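Local coordinates for protein mannan endo-1,4-beta-mannosidase (Bacillus subtilis, PDB 3CBW) that hydrolyses internal beta-1,4-mannosidic linkages in mannan, galactomannan and glucomannan, acting as a secreted enzyme of glucomannan degradation, at residues H175-E180 and W222-D227; G247-F252 and A272-G277; Q110-L115 and L170-H175. The protein carries 3 engineered substitutions. All blocks are in the same frame, centred on the assembly; numbering follows the deposited sequence. Where two conformers were deposited one is given.

Interaction 1: H175-E180 and W222-D227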
loop_
_atom_site.group_PDB
_atom_site.type_symbol
_atom_site.label_atom_id
_atom_site.label_comp_id
_atom_site.label_asym_id
_atom_site.label_seq_id
_atom_site.Cartn_x
_atom_site.Cartn_y
_atom_site.Cartn_z
ATOM N N HIS A 175 2.274 -2.050 -7.197
ATOM C CA HIS A 175 3.429 -2.044 -6.305
ATOM C C HIS A 175 4.564 -2.930 -6.824
ATOM O O HIS A 175 4.368 -3.775 -7.708
ATOM C CB HIS A 175 2.987 -2.472 -4.905
ATOM C CG HIS A 175 2.455 -3.866 -4.826
ATOM N ND1 HIS A 175 1.332 -4.293 -5.512
ATOM C CD2 HIS A 175 2.858 -4.913 -4.066
ATOM C CE1 HIS A 175 1.105 -5.561 -5.209
ATOM N NE2 HIS A 175 2.002 -5.955 -4.321
ATOM N N GLU A 176 5.760 -2.711 -6.286
ATOM C CA GLU A 176 6.931 -3.541 -6.610
ATOM C C GLU A 176 7.207 -3.605 -8.109
ATOM O O GLU A 176 7.605 -4.640 -8.646
ATOM C CB GLU A 176 6.814 -4.942 -6.004
ATOM C CG GLU A 176 6.713 -4.885 -4.486
ATOM C CD GLU A 176 6.367 -6.204 -3.815
ATOM O OE1 GLU A 176 6.416 -7.275 -4.461
ATOM O OE2 GLU A 176 6.018 -6.159 -2.603
ATOM N N MET A 177 6.999 -2.475 -8.769
ATOM C CA MET A 177 7.129 -2.362 -10.210
ATOM C C MET A 177 8.572 -2.473 -10.703
ATOM O O MET A 177 8.793 -2.745 -11.884
ATOM C CB MET A 177 6.490 -1.056 -10.684
ATOM C CG MET A 177 7.310 0.228 -10.445
ATOM S SD MET A 177 7.808 0.732 -8.714
ATOM C CE MET A 177 6.156 1.020 -7.941
ATOM N N ASN A 178 9.541 -2.239 -9.814
ATOM C CA ASN A 178 10.950 -2.442 -10.149
ATOM C C ASN A 178 11.372 -3.895 -9.969
ATOM O O ASN A 178 12.505 -4.252 -10.298
ATOM C CB ASN A 178 11.862 -1.493 -9.354
ATOM C CG ASN A 178 11.729 -1.664 -7.856
ATOM O OD1 ASN A 178 10.659 -2.005 -7.358
ATOM N ND2 ASN A 178 12.797 -1.363 -7.124
ATOM N N GLY A 179 10.456 -4.720 -9.455
ATOM C CA GLY A 179 10.652 -6.164 -9.442
ATOM C C GLY A 179 10.248 -6.760 -10.777
ATOM O O GLY A 179 9.641 -6.095 -11.625
ATOM N N GLU A 180 10.551 -8.040 -10.939
ATOM C CA GLU A 180 10.382 -8.715 -12.215
ATOM C C GLU A 180 9.325 -9.805 -12.144
ATOM O O GLU A 180 9.210 -10.618 -13.059
ATOM C CB GLU A 180 11.740 -9.242 -12.730
ATOM C CG GLU A 180 12.343 -10.420 -11.947
ATOM C CD GLU A 180 13.088 -10.037 -10.666
ATOM O OE1 GLU A 180 13.200 -8.842 -10.315
ATOM O OE2 GLU A 180 13.571 -10.963 -9.991
ATOM N N TRP A 222 -2.780 8.241 -2.431
ATOM C CA TRP A 222 -2.083 7.441 -3.432
ATOM C C TRP A 222 -0.672 7.072 -2.998
ATOM O O TRP A 222 0.133 7.960 -2.668
ATOM C CB TRP A 222 -2.067 8.210 -4.760
ATOM C CG TRP A 222 -3.435 8.261 -5.355
ATOM C CD1 TRP A 222 -4.451 9.100 -5.000
ATOM C CD2 TRP A 222 -3.957 7.386 -6.353
ATOM N NE1 TRP A 222 -5.572 8.813 -5.739
ATOM C CE2 TRP A 222 -5.296 7.766 -6.578
ATOM C CE3 TRP A 222 -3.413 6.342 -7.110
ATOM C CZ2 TRP A 222 -6.106 7.131 -7.522
ATOM C CZ3 TRP A 222 -4.222 5.710 -8.049
ATOM C CH2 TRP A 222 -5.556 6.094 -8.232
ATOM N N VAL A 223 -0.374 5.770 -3.005
ATOM C CA VAL A 223 0.896 5.259 -2.464
ATOM C C VAL A 223 1.725 4.606 -3.572
ATOM O O VAL A 223 1.234 3.718 -4.271
ATOM C CB VAL A 223 0.643 4.259 -1.310
ATOM C CG1 VAL A 223 1.945 3.789 -0.666
ATOM C CG2 VAL A 223 -0.300 4.873 -0.255
ATOM N N TYR A 224 2.985 5.034 -3.706
ATOM C CA TYR A 224 3.945 4.512 -4.696
ATOM C C TYR A 224 4.951 3.663 -3.946
ATOM O O TYR A 224 5.660 4.190 -3.079
ATOM C CB TYR A 224 4.631 5.709 -5.357
ATOM C CG TYR A 224 5.869 5.399 -6.173
ATOM C CD1 TYR A 224 5.761 4.854 -7.459
ATOM C CD2 TYR A 224 7.144 5.682 -5.678
ATOM C CE1 TYR A 224 6.886 4.572 -8.218
ATOM C CE2 TYR A 224 8.281 5.389 -6.444
ATOM C CZ TYR A 224 8.134 4.847 -7.706
ATOM O OH TYR A 224 9.235 4.565 -8.474
ATOM N N SER A 225 5.044 2.378 -4.296
ATOM C CA SER A 225 5.771 1.417 -3.461
ATOM C C SER A 225 6.688 0.465 -4.240
ATOM O O SER A 225 6.359 -0.706 -4.450
ATOM C CB SER A 225 4.799 0.632 -2.565
ATOM O OG SER A 225 3.792 -0.027 -3.315
ATOM N N PRO A 226 7.878 0.950 -4.636
ATOM C CA PRO A 226 8.879 0.042 -5.185
ATOM C C PRO A 226 9.365 -0.986 -4.161
ATOM O O PRO A 226 9.208 -0.807 -2.939
ATOM C CB PRO A 226 10.032 0.970 -5.539
ATOM C CG PRO A 226 9.797 2.237 -4.771
ATOM C CD PRO A 226 8.340 2.350 -4.577
ATOM N N ASP A 227 9.955 -2.058 -4.674
ATOM C CA ASP A 227 10.606 -3.057 -3.845
ATOM C C ASP A 227 11.994 -2.578 -3.409
ATOM O O ASP A 227 12.776 -2.085 -4.227
ATOM C CB ASP A 227 10.749 -4.341 -4.650
ATOM C CG ASP A 227 11.005 -5.525 -3.785
ATOM O OD1 ASP A 227 10.009 -6.134 -3.351
ATOM O OD2 ASP A 227 12.190 -5.835 -3.529
#
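Asn178 takes hold of the main chain of Asp227 with both ends of its amide, a worked example of how one side chain can join two loops where regular strand pairing has stopped. Its CB points toward 222-227. CG lies between the backbone N and the carbonyl carbon (chi1 59°), which turns the amide to Asp227, with Asn178 CG 3.7 Å from Asp227 N. There the branches part. Asn178 OD1 accepts the N-H of Asp227 N at 2.8 Å, in the carbonyl plane and on a lone pair, and also rests against CA and CB of Pro226. Asn178 ND2 donates to Asp227 O at 3.0 Å, with the acceptor close to the amide plane, and has a second partner in Asp231 O. With an alanine here, the N and O of Asp227 would probably lose these mates and a gap would open beside Pro226.

Asn178 belongs to a type I turn, Glu176 to Gly179, in the loop that follows strand 169-172 of the TIM barrel. By similarity this loop carries the proton donor, Glu176, and the turn is tied to strand 220-224 and its continuation by a nearly straight bond from Glu176 N to Ser225 O (2.8 Å, 170°). The Glu176 carboxylate crosses that of Asp227 with their planes 82° apart; Trp181 NE1 bonds to Glu176 OE1, while Asn229 N holds Asp227 OD2. Met177, bent at chi2 and chi3, runs alongside Pro226 with Met177 SD 3.9 Å from Pro226 CB. Met177 CE touches Tyr224 CE1 at 3.6 Å, and Met177 SD lies oblique to the same ring, 4.8 Å from its centroid, a Met-aromatic contact.

Interaction 2: G247-F252 and A272-G277; sequences GLDAYF and AFTEVG
Tyr251 lays one face of its ring over the backbone where Val276 passes into Gly277, with Tyr251 CE1 4.0 Å from Val276 C. The absence of a side chain at Gly277 leaves room for the ring; a CB there would sit tightly against Tyr251 CE1. At the far end Tyr251 OH donates to Glu275 OE1 over 2.6 Å, meeting the anti side of the carboxylate, whose plane stands at 89° to the ring. The Glu275 chain, extended beyond CG (chi2 -165°), carries its carboxylate out to this hydroxyl, and the bond is likely to limit how the carboxylate turns. By similarity Tyr251 binds substrate and Glu275 is the nucleophile.

The other oxygen, Glu275 OE2, lies 3.2 Å from Asp249 OD2. Arg172 makes a salt bridge to each oxygen, which probably lets the two acceptors lie so close. Asp249 is held through its other oxygen: Thr274 OG1 donates to Asp249 OD1 at 2.7 Å, approaching nearly along the C-O axis.

The strands run parallel, but their register slips by one residue: Gly247 pairs with Ala272, yet Asp249 pairs with Glu275, at the corner where strand 271-278 is interrupted. Beyond it the ladder resumes, with Ala250 N bonded to Glu275 O (2.9 Å) and Phe252 N to Gly277 O (3.2 Å). At Gly247 a CB would run into Ala272 O and Thr274 CG2, consistent with a glycine here.

Phe252 and Val276 meet through Phe252 CE2 and Val276 CG2, 3.4 Å apart, while Phe273 CD1 touches Ala250 CB at 4.1 Å. These strands, linked through helix 261-265, form a beta-alpha-beta unit of the barrel. Phe273 and Val276 pack on helix 287-297, and strand 301-306 flanks 271-278 as its next neighbour.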
loop_
_atom_site.group_PDB
_atom_site.type_symbol
_atom_site.label_atom_id
_atom_site.label_comp_id
_atom_site.label_asym_id
_atom_site.label_seq_id
_atom_site.Cartn_x
_atom_site.Cartn_y
_atom_site.Cartn_z
ATOM N N GLY A 247 7.117 4.831 -0.635
ATOM C CA GLY A 247 7.545 3.868 0.353
ATOM C C GLY A 247 8.217 2.663 -0.233
ATOM O O GLY A 247 8.301 2.513 -1.445
ATOM N N LEU A 248 8.683 1.790 0.651
ATOM C CA LEU A 248 9.355 0.561 0.258
ATOM C C LEU A 248 8.619 -0.661 0.737
ATOM O O LEU A 248 8.233 -0.735 1.907
ATOM C CB LEU A 248 10.768 0.520 0.845
ATOM C CG LEU A 248 11.738 1.553 0.276
ATOM C CD1 LEU A 248 13.000 1.627 1.106
ATOM C CD2 LEU A 248 12.091 1.245 -1.182
ATOM N N ASP A 249 8.450 -1.614 -0.173
ATOM C CA ASP A 249 8.131 -2.986 0.189
ATOM C C ASP A 249 9.461 -3.686 0.486
ATOM O O ASP A 249 10.301 -3.835 -0.400
ATOM C CB ASP A 249 7.408 -3.691 -0.952
ATOM C CG ASP A 249 5.956 -3.235 -1.119
ATOM O OD1 ASP A 249 5.566 -2.187 -0.568
ATOM O OD2 ASP A 249 5.193 -3.958 -1.802
ATOM N N ALA A 250 9.651 -4.088 1.740
ATOM C CA ALA A 250 10.957 -4.530 2.247
ATOM C C ALA A 250 10.828 -5.872 2.949
ATOM O O ALA A 250 10.220 -5.963 4.015
ATOM C CB ALA A 250 11.544 -3.479 3.208
ATOM N N TYR A 251 11.381 -6.903 2.325
ATOM C CA TYR A 251 11.480 -8.218 2.949
ATOM C C TYR A 251 12.954 -8.499 3.127
ATOM O O TYR A 251 13.713 -8.464 2.176
ATOM C CB TYR A 251 10.784 -9.293 2.109
ATOM C CG TYR A 251 9.285 -9.121 2.134
ATOM C CD1 TYR A 251 8.498 -9.790 3.075
ATOM C CD2 TYR A 251 8.657 -8.227 1.261
ATOM C CE1 TYR A 251 7.113 -9.598 3.124
ATOM C CE2 TYR A 251 7.269 -8.029 1.303
ATOM C CZ TYR A 251 6.513 -8.718 2.236
ATOM O OH TYR A 251 5.153 -8.540 2.305
ATOM N N PHE A 252 13.369 -8.741 4.362
ATOM C CA PHE A 252 14.781 -8.668 4.687
ATOM C C PHE A 252 15.078 -9.488 5.924
ATOM O O PHE A 252 14.177 -9.850 6.700
ATOM C CB PHE A 252 15.167 -7.207 4.950
ATOM C CG PHE A 252 14.311 -6.550 5.991
ATOM C CD1 PHE A 252 14.610 -6.671 7.349
ATOM C CD2 PHE A 252 13.182 -5.836 5.616
ATOM C CE1 PHE A 252 13.800 -6.077 8.312
ATOM C CE2 PHE A 252 12.376 -5.244 6.568
ATOM C CZ PHE A 252 12.686 -5.357 7.915
ATOM N N ALA A 272 6.914 5.664 3.872
ATOM C CA ALA A 272 6.457 4.550 4.700
ATOM C C ALA A 272 7.103 3.244 4.286
ATOM O O ALA A 272 7.579 3.109 3.154
ATOM C CB ALA A 272 4.944 4.424 4.612
ATOM N N PHE A 273 7.159 2.299 5.217
ATOM C CA PHE A 273 7.455 0.909 4.873
ATOM C C PHE A 273 6.148 0.217 4.529
ATOM O O PHE A 273 5.402 -0.237 5.400
ATOM C CB PHE A 273 8.209 0.202 6.005
ATOM C CG PHE A 273 9.670 0.549 6.024
ATOM C CD1 PHE A 273 10.504 0.081 5.012
ATOM C CD2 PHE A 273 10.202 1.393 6.977
ATOM C CE1 PHE A 273 11.844 0.423 4.968
ATOM C CE2 PHE A 273 11.561 1.728 6.946
ATOM C CZ PHE A 273 12.370 1.249 5.929
ATOM N N THR A 274 5.840 0.238 3.239
ATOM C CA THR A 274 4.517 -0.088 2.743
ATOM C C THR A 274 4.204 -1.582 2.777
ATOM O O THR A 274 3.036 -1.955 2.722
ATOM C CB THR A 274 4.334 0.518 1.349
ATOM O OG1 THR A 274 5.502 0.257 0.567
ATOM C CG2 THR A 274 4.152 2.023 1.455
ATOM N N GLU A 275 5.241 -2.416 2.857
ATOM C CA GLU A 275 5.161 -3.845 3.220
ATOM C C GLU A 275 6.427 -4.172 3.965
ATOM O O GLU A 275 7.507 -3.661 3.640
ATOM C CB GLU A 275 5.121 -4.775 2.019
ATOM C CG GLU A 275 3.841 -4.759 1.287
ATOM C CD GLU A 275 3.654 -5.935 0.316
ATOM O OE1 GLU A 275 4.275 -7.012 0.452
ATOM O OE2 GLU A 275 2.864 -5.776 -0.606
ATOM N N VAL A 276 6.321 -5.015 4.977
ATOM C CA VAL A 276 7.511 -5.497 5.678
ATOM C C VAL A 276 7.308 -6.942 6.089
ATOM O O VAL A 276 6.201 -7.364 6.414
ATOM C CB VAL A 276 7.899 -4.612 6.920
ATOM C CG1 VAL A 276 6.791 -4.493 7.898
ATOM C CG2 VAL A 276 9.124 -5.162 7.649
ATOM N N GLY A 277 8.391 -7.699 6.062
ATOM C CA GLY A 277 8.407 -8.987 6.721
ATOM C C GLY A 277 9.741 -9.665 6.562
ATOM O O GLY A 277 10.624 -9.187 5.842
#

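Interaction 3: Q110-L115 and L170-H175; sequences QISLHL and LFRPLH
Arg172 NE donates to Gln110 OE1 at 2.8 Å, and the amide and guanidinium planes are only 18° apart. The arginine reaches it through a bend at chi3 (66°), and the bond is likely to restrain the rotation of the guanidinium group, whose NH1 and NH2 form salt bridges to Asp249 and Glu275. Water 1 reinforces the pair, accepting from Gln110 NE2 and Arg172 NH2 and donating to Ser112 OG, which also bonds to Asp76 OD2.

The parallel backbones are joined by Ile111 N to Leu170 O (2.8 Å) and Arg172 N to Ile111 O (2.9 Å). Further on the strands part, and water 2 fills in: it accepts from Leu113 N, donates to Arg172 O, and is hydrogen-bonded to His175 ND1.

The edge of the His175 ring meets the face of His114, centroids 5.0 Å apart and planes at 61°, an offset edge-to-face pair; His114, which probably binds substrate, is held at ND1 by Asp76. Among the apolar side chains Leu113 CD1 lies 3.8 Å from Phe171 CZ.

Ile111 and Leu113 pack outward on helix 143-163, as Leu115 does, while strands 72-79 and 220-224 continue the barrel sheet on either side.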
loop_
_atom_site.group_PDB
_atom_site.type_symbol
_atom_site.label_atom_id
_atom_site.label_comp_id
_atom_site.label_asym_id
_atom_site.label_seq_id
_atom_site.Cartn_x
_atom_site.Cartn_y
_atom_site.Cartn_z
ATOM N N GLN A 110 -6.167 0.218 4.226
ATOM C CA GLN A 110 -5.235 0.241 3.104
ATOM C C GLN A 110 -5.655 -0.832 2.121
ATOM O O GLN A 110 -5.960 -1.960 2.516
ATOM C CB GLN A 110 -3.805 -0.029 3.588
ATOM C CG GLN A 110 -2.714 0.046 2.513
ATOM C CD GLN A 110 -2.211 -1.288 1.946
ATOM O OE1 GLN A 110 -1.114 -1.316 1.384
ATOM N NE2 GLN A 110 -2.977 -2.378 2.081
ATOM N N ILE A 111 -5.647 -0.493 0.837
ATOM C CA ILE A 111 -5.969 -1.455 -0.222
ATOM C C ILE A 111 -4.845 -1.557 -1.246
ATOM O O ILE A 111 -4.360 -0.538 -1.752
ATOM C CB ILE A 111 -7.310 -1.078 -0.922
ATOM C CG1 ILE A 111 -8.457 -1.193 0.092
ATOM C CG2 ILE A 111 -7.567 -1.957 -2.149
ATOM C CD1 ILE A 111 -9.794 -0.622 -0.364
ATOM N N SER A 112 -4.438 -2.797 -1.520
ATOM C CA SER A 112 -3.536 -3.122 -2.630
ATOM C C SER A 112 -4.259 -4.023 -3.618
ATOM O O SER A 112 -5.382 -4.446 -3.366
ATOM C CB SER A 112 -2.260 -3.808 -2.127
ATOM O OG SER A 112 -2.547 -5.033 -1.463
ATOM N N LEU A 113 -3.608 -4.292 -4.747
ATOM C CA LEU A 113 -4.230 -5.052 -5.832
ATOM C C LEU A 113 -3.258 -6.006 -6.505
ATOM O O LEU A 113 -2.377 -5.577 -7.257
ATOM C CB LEU A 113 -4.756 -4.105 -6.911
ATOM C CG LEU A 113 -5.759 -3.024 -6.492
ATOM C CD1 LEU A 113 -5.896 -1.938 -7.540
ATOM C CD2 LEU A 113 -7.112 -3.643 -6.185
ATOM N N HIS A 114 -3.442 -7.304 -6.287
ATOM C CA HIS A 114 -2.695 -8.308 -7.065
ATOM C C HIS A 114 -3.423 -8.580 -8.380
ATOM O O HIS A 114 -3.979 -9.660 -8.594
ATOM C CB HIS A 114 -2.472 -9.574 -6.252
ATOM C CG HIS A 114 -1.367 -9.436 -5.251
ATOM N ND1 HIS A 114 -1.411 -8.527 -4.214
ATOM C CD2 HIS A 114 -0.175 -10.072 -5.146
ATOM C CE1 HIS A 114 -0.298 -8.619 -3.504
ATOM N NE2 HIS A 114 0.466 -9.553 -4.046
ATOM N N LEU A 115 -3.410 -7.591 -9.274
ATOM C CA LEU A 115 -4.232 -7.609 -10.477
ATOM C C LEU A 115 -3.923 -8.772 -11.387
ATOM O O LEU A 115 -2.755 -9.044 -11.688
ATOM C CB LEU A 115 -4.029 -6.333 -11.286
ATOM C CG LEU A 115 -4.503 -5.006 -10.700
ATOM C CD1 LEU A 115 -4.071 -3.876 -11.644
ATOM C CD2 LEU A 115 -6.018 -5.019 -10.519
ATOM N N LEU A 170 -5.741 4.366 2.136
ATOM C CA LEU A 170 -4.391 4.311 1.594
ATOM C C LEU A 170 -4.449 3.349 0.409
ATOM O O LEU A 170 -4.595 2.139 0.590
ATOM C CB LEU A 170 -3.437 3.800 2.666
ATOM C CG LEU A 170 -3.243 4.705 3.884
ATOM C CD1 LEU A 170 -2.536 3.979 5.029
ATOM C CD2 LEU A 170 -2.488 5.977 3.508
ATOM N N PHE A 171 -4.360 3.896 -0.801
ATOM C CA PHE A 171 -4.562 3.113 -2.030
ATOM C C PHE A 171 -3.212 2.915 -2.690
ATOM O O PHE A 171 -2.541 3.889 -3.061
ATOM C CB PHE A 171 -5.532 3.839 -2.959
ATOM C CG PHE A 171 -5.881 3.073 -4.200
ATOM C CD1 PHE A 171 -6.514 1.842 -4.114
ATOM C CD2 PHE A 171 -5.623 3.608 -5.457
ATOM C CE1 PHE A 171 -6.854 1.130 -5.251
ATOM C CE2 PHE A 171 -5.978 2.910 -6.612
ATOM C CZ PHE A 171 -6.592 1.664 -6.514
ATOM N N ARG A 172 -2.796 1.657 -2.786
ATOM C CA ARG A 172 -1.434 1.336 -3.186
ATOM C C ARG A 172 -1.458 0.394 -4.392
ATOM O O ARG A 172 -1.273 -0.803 -4.238
ATOM C CB ARG A 172 -0.703 0.707 -1.992
ATOM C CG ARG A 172 0.768 0.391 -2.235
ATOM C CD ARG A 172 1.417 -0.111 -0.953
ATOM N NE ARG A 172 0.910 -1.404 -0.495
ATOM C CZ ARG A 172 1.492 -2.577 -0.701
ATOM N NH1 ARG A 172 2.629 -2.666 -1.374
ATOM N NH2 ARG A 172 0.935 -3.672 -0.230
ATOM N N PRO A 173 -1.670 0.945 -5.600
ATOM C CA PRO A 173 -1.751 0.134 -6.815
ATOM C C PRO A 173 -0.376 -0.096 -7.445
ATOM O O PRO A 173 0.540 0.716 -7.266
ATOM C CB PRO A 173 -2.575 1.014 -7.741
ATOM C CG PRO A 173 -2.124 2.417 -7.394
ATOM C CD PRO A 173 -1.888 2.381 -5.887
ATOM N N LEU A 174 -0.239 -1.186 -8.200
ATOM C CA LEU A 174 0.923 -1.377 -9.081
ATOM C C LEU A 174 2.238 -1.327 -8.314
ATOM O O LEU A 174 3.211 -0.695 -8.736
ATOM C CB LEU A 174 0.921 -0.347 -10.210
ATOM C CG LEU A 174 -0.324 -0.268 -11.088
ATOM C CD1 LEU A 174 -0.168 0.893 -12.047
ATOM C CD2 LEU A 174 -0.569 -1.561 -11.847
ATOM N N HIS A 175 2.274 -2.050 -7.197
ATOM C CA HIS A 175 3.429 -2.044 -6.305
ATOM C C HIS A 175 4.564 -2.930 -6.824
ATOM O O HIS A 175 4.368 -3.775 -7.708
ATOM C CB HIS A 175 2.987 -2.472 -4.905
ATOM C CG HIS A 175 2.455 -3.866 -4.826
ATOM N ND1 HIS A 175 1.332 -4.293 -5.512
ATOM C CD2 HIS A 175 2.858 -4.913 -4.066
ATOM C CE1 HIS A 175 1.105 -5.561 -5.209
ATOM N NE2 HIS A 175 2.002 -5.955 -4.321
HETATM O O HOH W 1 -1.753 -4.800 1.054
HETATM O O HOH W 2 -1.273 -3.067 -5.716
HETATM O O HOH W 3 -1.580 -3.613 -8.972
#

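The three contacts meet around a single catalytic centre of a clan GH-A barrel, in which acid/base and nucleophile follow the fourth and seventh strands. Interaction 1 supplies the probable proton donor and interaction 2 the probable nucleophile; Glu176 OE2 lies 2.5 Å from Asp249 OD2, close for two carboxylates. Interaction 3 answers with Arg172, whose NH1 reaches Asp249 OD2 and whose NH2 reaches Glu275 OE2, each at 2.9 Å. His175, common to interactions 1 and 3, brings CD2 within 3.6 Å of Glu275 OE2, consistent with its inferred part in positioning the nucleophile. Strand 220-224 ties the set together: Val223 N bonds to Phe171 O, and Tyr224 O receives Gly247 N.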